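Local coordinates for protein CELL division inhibitor (Pyrococcus furiosus, PDB 1G3Q) that binds ADP and magnesium and, as a MinD-family P-loop ATPase, probably hydrolyses ATP in the control of cell division, at residues A21-S24 with V25-D29; A44-S47 with L48-V52; I156-K160 with A161-I165. One frame throughout, in Å; residues are numbered along the deposited sequence.

How the contacts relate
Contacts 1 and 2 touch each other and lie near the nucleotide, whereas contact 3 stands apart, its nearest atoms about 12 Å from contact 1 and about 16 Å from contact 2. Contact 1 is a buried run inside helix 16-29. Contact 2, on the short helix 46-49, packs V49 and L50 onto A21 of contact 1 but turns L48 to solvent. Contact 3 joins helix 145-160 to strand 164-173 near the surface. The chemistry follows position: uninterrupted helical bonding with apolar packing in contact 1, a Schellman end in contacts 2 and 3, both with aliphatic packing, and in contact 2 with a serine hydroxyl bonded to a carbonyl besides.

Contact 1. Residues A21-S24 with V25-D29; sequences ANLS and VALGD
A21, N22, L23 and S24 each accept a backbone bond from the residue four places on, V25, A26, L27 and G28, in a regular helix that continues through both segments. The bonds range from 3.2 Å between V25 N and A21 O to 2.8 Å between G28 N and S24 O.

The principal side-chain contact is between L23 and L27, one turn apart. L23 has CG anti to its backbone N (chi1 -178°), while L27 sends CG back along the helix on the side of its own N (chi1 -72°). The two branched ends therefore cross obliquely, with L23 CG 3.9 Å from L27 CD1 and L23 CD1 4.0 Å from L27 CG. L27 CG also rests 3.3 Å from L23 O, so the same carbonyl that takes the amide of L27 is flanked by its side chain. V25 repeats this on another side of the helix, its CG2 branch lying 3.3 Å from A21 O, and A26 CB comes 3.4 Å from N22 O. The buried S24 hydroxyl bonds back into the preceding turn, OG to T20 O.

This is the helix that follows the P-loop, and K16 and T17, which bind ADP, stand in its first turn. L23, S24 and L27 face strand 114-118 through L116 and F114; helix 221-235 lies against L23, A26 and L27, meeting the first two at A230, and helix 213-216 packs on N22 and V25.

Contact 2. Residues A44-S47 with L48-V52; sequences ANLS and LVLGV
S47 and V52 meet in the tightest part of this turn. The S47 hydroxyl, with OG anti to the backbone N (chi1 -165°), donates to V52 O over 2.6 Å, in the carbonyl plane and on a lone pair. The approach is close enough that S47 OG also lies 3.3 Å from V52 CB. In the other direction V52 N bonds to S47 O at 2.9 Å, so the two residues are tied by two bonds, one from the side chain and one from the main chain. S47 O takes a second, weak bond from L50 N.

The main-chain bond from V52 N to S47 O is one of the two of a Schellman motif that ends the short helix 46-49; the other runs from G51 N to L48 O at 3.0 Å, and G51 takes the positive phi (81°) that turns the chain out of the helix. The S47 hydroxyl bond is an addition to the motif. One turn back, V49 N bonds to N45 O at 3.1 Å.

The apolar side is less close. L46 and L50 run alongside each other in the same direction, L46 CD1 being 4.2 Å from L50 CD1. Both pack on A36 of strand 34-38, and L46 also meets T20 of helix 16-29. V49 leans on T17 of the P-loop, a ligand of magnesium. On this nucleotide side N45 occupies the N-cap position without making a capping bond; the nearest atoms of its side chain and the bound magnesium are about 4 Å apart.

Toward solvent the contact thins out. L48 meets 44-47 through CB, 3.5 Å from N45 O, and its methyl groups lie out beyond it, where the side chain touches D53.

Contact 3. Residues I156-K160 with A161-I165; sequences IVLKK and AGLAI
V157, L158 and K159 hand their carbonyls to the chain that leaves helix 145-160: A161 N bonds to V157 O at 2.9 Å, L163 N to L158 O at 3.0 Å and G162 N to K159 O at 3.1 Å. The last two form a Schellman motif around G162, whose positive phi (109°) swings the chain out of the helix and into strand 164-173. G162 N sits well above the plane of the K159 carbonyl, not on a lone pair.

L163 and I165 pack back on the last turn of the helix. L163 lies along the carbonyl that its own amide binds, with CD1 3.4 Å from L158 O, and its other branch, CD2, slants across L158 CD2 at 4.2 Å. I165 points back at the helix from the start of the strand. Its CG1 is on the side of the backbone N (chi1 -45°) and its CD1 is folded rather than extended, placing CD1 4.0 Å from L158 CB while CG1 lies 3.9 Å from K159 CB. K159 therefore takes part through the root of its chain; beyond CG it runs out fully extended.

In the fold this is the return from helix to strand in the beta-alpha-beta crossover of strand 136-141, helix 145-160 and strand 164-173. A137 receives both L158 and I165, and A164 bonds through its backbone to E135 and A137.

All hydrogen bonds between 156-160 and 161-165 are main-chain, which implies a turn set by the backbone and the positive phi of G162, while L163 and I165 add aliphatic packing and the lysine ammonium groups make no bond across it.

Contact 1. Residues A21-S24 with V25-D29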
ATOM      1  N   ALA A  21      -4.103  -3.371   0.831  1.00 11.03           N
ATOM      2  CA  ALA A  21      -4.899  -4.579   1.033  1.00 11.31           C
ATOM      3  C   ALA A  21      -5.962  -4.808  -0.045  1.00 11.30           C
ATOM      4  O   ALA A  21      -6.044  -5.899  -0.612  1.00 10.69           O
ATOM      5  CB  ALA A  21      -5.557  -4.545   2.412  1.00 10.88           C
ATOM      6  N   ASN A  22      -6.777  -3.795  -0.329  1.00 11.50           N
ATOM      7  CA  ASN A  22      -7.819  -3.953  -1.341  1.00 12.07           C
ATOM      8  C   ASN A  22      -7.267  -4.146  -2.752  1.00 12.70           C
ATOM      9  O   ASN A  22      -7.776  -4.972  -3.510  1.00 12.41           O
ATOM     10  CB  ASN A  22      -8.787  -2.766  -1.319  1.00 11.51           C
ATOM     11  CG  ASN A  22      -9.773  -2.840  -0.162  1.00 11.85           C
ATOM     12  OD1 ASN A  22      -9.492  -2.375   0.944  1.00 13.04           O
ATOM     13  ND2 ASN A  22     -10.926  -3.445  -0.410  1.00 10.22           N
ATOM     14  N   LEU A  23      -6.230  -3.391  -3.105  1.00 13.09           N
ATOM     15  CA  LEU A  23      -5.633  -3.524  -4.431  1.00 13.53           C
ATOM     16  C   LEU A  23      -5.027  -4.922  -4.578  1.00 13.52           C
ATOM     17  O   LEU A  23      -5.134  -5.546  -5.634  1.00 13.19           O
ATOM     18  CB  LEU A  23      -4.556  -2.451  -4.645  1.00 14.08           C
ATOM     19  CG  LEU A  23      -3.856  -2.432  -6.010  1.00 14.84           C
ATOM     20  CD1 LEU A  23      -4.893  -2.320  -7.130  1.00 14.98           C
ATOM     21  CD2 LEU A  23      -2.881  -1.259  -6.059  1.00 15.54           C
ATOM     22  N   SER A  24      -4.395  -5.416  -3.516  1.00 13.19           N
ATOM     23  CA  SER A  24      -3.799  -6.749  -3.544  1.00 12.93           C
ATOM     24  C   SER A  24      -4.843  -7.810  -3.874  1.00 13.04           C
ATOM     25  O   SER A  24      -4.634  -8.656  -4.752  1.00 12.37           O
ATOM     26  CB  SER A  24      -3.169  -7.094  -2.190  1.00 13.73           C
ATOM     27  OG  SER A  24      -2.013  -6.321  -1.937  1.00 13.71           O
ATOM     28  N   VAL A  25      -5.962  -7.771  -3.156  1.00 12.77           N
ATOM     29  CA  VAL A  25      -7.029  -8.740  -3.360  1.00 13.28           C
ATOM     30  C   VAL A  25      -7.671  -8.585  -4.738  1.00 13.38           C
ATOM     31  O   VAL A  25      -7.970  -9.581  -5.401  1.00 13.43           O
ATOM     32  CB  VAL A  25      -8.112  -8.619  -2.258  1.00 13.38           C
ATOM     33  CG1 VAL A  25      -9.215  -9.643  -2.493  1.00 14.28           C
ATOM     34  CG2 VAL A  25      -7.483  -8.852  -0.880  1.00 12.99           C
ATOM     35  N   ALA A  26      -7.880  -7.344  -5.168  1.00 13.13           N
ATOM     36  CA  ALA A  26      -8.471  -7.090  -6.478  1.00 13.83           C
ATOM     37  C   ALA A  26      -7.578  -7.674  -7.576  1.00 13.87           C
ATOM     38  O   ALA A  26      -8.057  -8.370  -8.473  1.00 14.11           O
ATOM     39  CB  ALA A  26      -8.660  -5.589  -6.692  1.00 13.53           C
ATOM     40  N   LEU A  27      -6.279  -7.395  -7.505  1.00 13.94           N
ATOM     41  CA  LEU A  27      -5.341  -7.913  -8.498  1.00 14.40           C
ATOM     42  C   LEU A  27      -5.247  -9.435  -8.418  1.00 15.22           C
ATOM     43  O   LEU A  27      -5.172 -10.122  -9.445  1.00 15.16           O
ATOM     44  CB  LEU A  27      -3.954  -7.291  -8.298  1.00 13.78           C
ATOM     45  CG  LEU A  27      -3.785  -5.816  -8.683  1.00 13.47           C
ATOM     46  CD1 LEU A  27      -2.432  -5.316  -8.199  1.00 13.34           C
ATOM     47  CD2 LEU A  27      -3.903  -5.660 -10.203  1.00 13.35           C
ATOM     48  N   GLY A  28      -5.240  -9.962  -7.198  1.00 15.49           N
ATOM     49  CA  GLY A  28      -5.165 -11.398  -7.029  1.00 16.89           C
ATOM     50  C   GLY A  28      -6.379 -12.063  -7.647  1.00 18.07           C
ATOM     51  O   GLY A  28      -6.290 -13.149  -8.223  1.00 17.56           O
ATOM     52  N   ASP A  29      -7.523 -11.399  -7.535  1.00 19.42           N
ATOM     53  CA  ASP A  29      -8.765 -11.928  -8.074  1.00 21.63           C
ATOM     54  C   ASP A  29      -8.759 -11.905  -9.600  1.00 21.73           C
ATOM     55  O   ASP A  29      -9.535 -12.612 -10.236  1.00 21.85           O
ATOM     56  CB  ASP A  29      -9.951 -11.128  -7.529  1.00 23.61           C
ATOM     57  CG  ASP A  29     -11.278 -11.830  -7.746  1.00 26.35           C
ATOM     58  OD1 ASP A  29     -11.335 -13.068  -7.571  1.00 27.52           O
ATOM     59  OD2 ASP A  29     -12.272 -11.147  -8.077  1.00 28.02           O
TER

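Contact 2. Residues A44-S47 with L48-V52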
ATOM      1  N   ALA A  44       2.721  -1.790  12.164  1.00 18.79           N
ATOM      2  CA  ALA A  44       2.364  -2.932  11.330  1.00 19.13           C
ATOM      3  C   ALA A  44       0.881  -3.258  11.463  1.00 19.30           C
ATOM      4  O   ALA A  44       0.433  -3.671  12.528  1.00 20.44           O
ATOM      5  CB  ALA A  44       3.206  -4.139  11.719  1.00 18.09           C
ATOM      6  N   ASN A  45       0.127  -3.060  10.383  1.00 19.36           N
ATOM      7  CA  ASN A  45      -1.313  -3.330  10.372  1.00 19.22           C
ATOM      8  C   ASN A  45      -1.735  -4.202   9.186  1.00 17.76           C
ATOM      9  O   ASN A  45      -2.762  -4.870   9.240  1.00 16.99           O
ATOM     10  CB  ASN A  45      -2.115  -2.022  10.280  1.00 21.90           C
ATOM     11  CG  ASN A  45      -1.959  -1.138  11.500  1.00 24.49           C
ATOM     12  OD1 ASN A  45      -2.278  -1.538  12.620  1.00 26.85           O
ATOM     13  ND2 ASN A  45      -1.475   0.082  11.288  1.00 26.63           N
ATOM     14  N   LEU A  46      -0.943  -4.184   8.118  1.00 16.44           N
ATOM     15  CA  LEU A  46      -1.274  -4.919   6.897  1.00 15.18           C
ATOM     16  C   LEU A  46      -1.686  -6.382   7.058  1.00 15.09           C
ATOM     17  O   LEU A  46      -2.746  -6.782   6.583  1.00 14.70           O
ATOM     18  CB  LEU A  46      -0.122  -4.825   5.901  1.00 13.63           C
ATOM     19  CG  LEU A  46      -0.413  -5.390   4.510  1.00 13.24           C
ATOM     20  CD1 LEU A  46      -1.581  -4.637   3.875  1.00 12.23           C
ATOM     21  CD2 LEU A  46       0.838  -5.265   3.647  1.00 12.76           C
ATOM     22  N   SER A  47      -0.852  -7.177   7.717  1.00 15.29           N
ATOM     23  CA  SER A  47      -1.152  -8.593   7.914  1.00 15.92           C
ATOM     24  C   SER A  47      -2.515  -8.801   8.579  1.00 15.99           C
ATOM     25  O   SER A  47      -3.294  -9.663   8.168  1.00 15.43           O
ATOM     26  CB  SER A  47      -0.058  -9.245   8.764  1.00 16.52           C
ATOM     27  OG  SER A  47      -0.125 -10.659   8.695  1.00 17.69           O
ATOM     28  N   LEU A  48      -2.805  -7.999   9.599  1.00 16.23           N
ATOM     29  CA  LEU A  48      -4.071  -8.104  10.320  1.00 16.29           C
ATOM     30  C   LEU A  48      -5.249  -7.787   9.394  1.00 15.38           C
ATOM     31  O   LEU A  48      -6.280  -8.464   9.413  1.00 14.82           O
ATOM     32  CB  LEU A  48      -4.069  -7.136  11.505  1.00 17.77           C
ATOM     33  CG  LEU A  48      -4.702  -7.624  12.809  1.00 19.94           C
ATOM     34  CD1 LEU A  48      -6.114  -8.117  12.535  1.00 21.31           C
ATOM     35  CD2 LEU A  48      -3.856  -8.748  13.410  1.00 20.57           C
ATOM     36  N   VAL A  49      -5.087  -6.748   8.585  1.00 14.57           N
ATOM     37  CA  VAL A  49      -6.124  -6.334   7.648  1.00 14.69           C
ATOM     38  C   VAL A  49      -6.359  -7.409   6.579  1.00 14.18           C
ATOM     39  O   VAL A  49      -7.430  -7.476   5.975  1.00 14.16           O
ATOM     40  CB  VAL A  49      -5.737  -4.978   7.009  1.00 15.18           C
ATOM     41  CG1 VAL A  49      -6.548  -4.710   5.763  1.00 17.20           C
ATOM     42  CG2 VAL A  49      -5.971  -3.865   8.030  1.00 15.60           C
ATOM     43  N   LEU A  50      -5.365  -8.262   6.362  1.00 13.72           N
ATOM     44  CA  LEU A  50      -5.505  -9.337   5.381  1.00 14.27           C
ATOM     45  C   LEU A  50      -5.896 -10.660   6.044  1.00 14.49           C
ATOM     46  O   LEU A  50      -5.939 -11.705   5.394  1.00 15.14           O
ATOM     47  CB  LEU A  50      -4.213  -9.503   4.576  1.00 13.73           C
ATOM     48  CG  LEU A  50      -3.966  -8.398   3.540  1.00 14.25           C
ATOM     49  CD1 LEU A  50      -2.589  -8.564   2.911  1.00 13.70           C
ATOM     50  CD2 LEU A  50      -5.053  -8.456   2.472  1.00 14.30           C
ATOM     51  N   GLY A  51      -6.168 -10.618   7.344  1.00 14.73           N
ATOM     52  CA  GLY A  51      -6.587 -11.826   8.042  1.00 15.31           C
ATOM     53  C   GLY A  51      -5.515 -12.808   8.483  1.00 15.56           C
ATOM     54  O   GLY A  51      -5.833 -13.928   8.872  1.00 15.16           O
ATOM     55  N   VAL A  52      -4.251 -12.408   8.411  1.00 16.25           N
ATOM     56  CA  VAL A  52      -3.151 -13.269   8.842  1.00 17.45           C
ATOM     57  C   VAL A  52      -2.712 -12.679  10.178  1.00 18.54           C
ATOM     58  O   VAL A  52      -1.892 -11.765  10.233  1.00 17.57           O
ATOM     59  CB  VAL A  52      -1.992 -13.228   7.835  1.00 17.67           C
ATOM     60  CG1 VAL A  52      -0.857 -14.124   8.306  1.00 17.68           C
ATOM     61  CG2 VAL A  52      -2.489 -13.674   6.468  1.00 17.81           C
TER

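Contact 3. Residues I156-K160 with A161-I165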
ATOM      1  N   ILE A 156       7.332  14.071  -5.810  1.00 29.25           N
ATOM      2  CA  ILE A 156       8.455  14.751  -6.442  1.00 29.40           C
ATOM      3  C   ILE A 156       9.762  14.122  -5.969  1.00 29.03           C
ATOM      4  O   ILE A 156      10.662  13.867  -6.767  1.00 29.17           O
ATOM      5  CB  ILE A 156       8.453  16.257  -6.101  1.00 29.99           C
ATOM      6  CG1 ILE A 156       7.149  16.890  -6.590  1.00 30.35           C
ATOM      7  CG2 ILE A 156       9.651  16.946  -6.747  1.00 30.02           C
ATOM      8  CD1 ILE A 156       7.029  18.372  -6.306  1.00 31.13           C
ATOM      9  N   VAL A 157       9.856  13.860  -4.669  1.00 28.73           N
ATOM     10  CA  VAL A 157      11.055  13.249  -4.109  1.00 28.12           C
ATOM     11  C   VAL A 157      11.290  11.879  -4.734  1.00 28.08           C
ATOM     12  O   VAL A 157      12.391  11.578  -5.198  1.00 27.76           O
ATOM     13  CB  VAL A 157      10.943  13.084  -2.575  1.00 28.11           C
ATOM     14  CG1 VAL A 157      12.110  12.259  -2.055  1.00 28.15           C
ATOM     15  CG2 VAL A 157      10.927  14.453  -1.903  1.00 28.46           C
ATOM     16  N   LEU A 158      10.253  11.049  -4.746  1.00 27.81           N
ATOM     17  CA  LEU A 158      10.366   9.713  -5.318  1.00 28.20           C
ATOM     18  C   LEU A 158      10.689   9.780  -6.808  1.00 28.54           C
ATOM     19  O   LEU A 158      11.449   8.965  -7.322  1.00 28.58           O
ATOM     20  CB  LEU A 158       9.067   8.930  -5.096  1.00 27.19           C
ATOM     21  CG  LEU A 158       8.702   8.670  -3.631  1.00 26.83           C
ATOM     22  CD1 LEU A 158       7.383   7.912  -3.558  1.00 26.42           C
ATOM     23  CD2 LEU A 158       9.815   7.879  -2.956  1.00 26.28           C
ATOM     24  N   LYS A 159      10.105  10.752  -7.499  1.00 29.73           N
ATOM     25  CA  LYS A 159      10.355  10.908  -8.927  1.00 30.80           C
ATOM     26  C   LYS A 159      11.842  11.170  -9.159  1.00 31.11           C
ATOM     27  O   LYS A 159      12.456  10.576 -10.048  1.00 31.24           O
ATOM     28  CB  LYS A 159       9.532  12.069  -9.486  1.00 31.54           C
ATOM     29  CG  LYS A 159       9.626  12.215 -10.994  1.00 33.05           C
ATOM     30  CD  LYS A 159       8.791  13.384 -11.484  1.00 34.40           C
ATOM     31  CE  LYS A 159       8.847  13.502 -13.001  1.00 35.07           C
ATOM     32  NZ  LYS A 159       8.098  14.698 -13.479  1.00 35.89           N
ATOM     33  N   LYS A 160      12.415  12.055  -8.347  1.00 31.26           N
ATOM     34  CA  LYS A 160      13.829  12.393  -8.456  1.00 31.75           C
ATOM     35  C   LYS A 160      14.698  11.205  -8.054  1.00 31.70           C
ATOM     36  O   LYS A 160      15.824  11.056  -8.535  1.00 31.83           O
ATOM     37  CB  LYS A 160      14.153  13.601  -7.572  1.00 32.36           C
ATOM     38  CG  LYS A 160      13.400  14.869  -7.966  1.00 33.78           C
ATOM     39  CD  LYS A 160      13.712  16.035  -7.035  1.00 34.86           C
ATOM     40  CE  LYS A 160      13.000  17.299  -7.490  1.00 35.40           C
ATOM     41  NZ  LYS A 160      13.252  18.451  -6.582  1.00 36.38           N
ATOM     42  N   ALA A 161      14.170  10.358  -7.174  1.00 31.22           N
ATOM     43  CA  ALA A 161      14.901   9.183  -6.715  1.00 30.90           C
ATOM     44  C   ALA A 161      14.934   8.095  -7.786  1.00 30.47           C
ATOM     45  O   ALA A 161      15.635   7.094  -7.643  1.00 30.39           O
ATOM     46  CB  ALA A 161      14.275   8.642  -5.433  1.00 30.97           C
ATOM     47  N   GLY A 162      14.165   8.291  -8.854  1.00 30.13           N
ATOM     48  CA  GLY A 162      14.152   7.317  -9.931  1.00 29.65           C
ATOM     49  C   GLY A 162      12.891   6.485 -10.095  1.00 29.52           C
ATOM     50  O   GLY A 162      12.784   5.716 -11.049  1.00 29.78           O
ATOM     51  N   LEU A 163      11.934   6.626  -9.183  1.00 28.82           N
ATOM     52  CA  LEU A 163      10.696   5.856  -9.273  1.00 27.95           C
ATOM     53  C   LEU A 163       9.704   6.409 -10.287  1.00 27.62           C
ATOM     54  O   LEU A 163       9.558   7.623 -10.439  1.00 27.20           O
ATOM     55  CB  LEU A 163       9.997   5.782  -7.909  1.00 27.86           C
ATOM     56  CG  LEU A 163      10.635   4.974  -6.778  1.00 27.62           C
ATOM     57  CD1 LEU A 163      11.829   5.726  -6.205  1.00 27.14           C
ATOM     58  CD2 LEU A 163       9.589   4.731  -5.690  1.00 27.22           C
ATOM     59  N   ALA A 164       9.014   5.501 -10.972  1.00 27.22           N
ATOM     60  CA  ALA A 164       8.000   5.876 -11.946  1.00 26.98           C
ATOM     61  C   ALA A 164       6.723   6.170 -11.168  1.00 26.88           C
ATOM     62  O   ALA A 164       6.200   5.295 -10.469  1.00 27.08           O
ATOM     63  CB  ALA A 164       7.766   4.733 -12.926  1.00 26.89           C
ATOM     64  N   ILE A 165       6.230   7.400 -11.271  1.00 26.31           N
ATOM     65  CA  ILE A 165       5.020   7.786 -10.560  1.00 25.52           C
ATOM     66  C   ILE A 165       3.801   7.449 -11.408  1.00 25.47           C
ATOM     67  O   ILE A 165       3.503   8.127 -12.395  1.00 25.34           O
ATOM     68  CB  ILE A 165       5.011   9.294 -10.244  1.00 25.84           C
ATOM     69  CG1 ILE A 165       6.377   9.723  -9.694  1.00 25.77           C
ATOM     70  CG2 ILE A 165       3.910   9.601  -9.239  1.00 25.53           C
ATOM     71  CD1 ILE A 165       6.836   8.955  -8.459  1.00 26.26           C
TER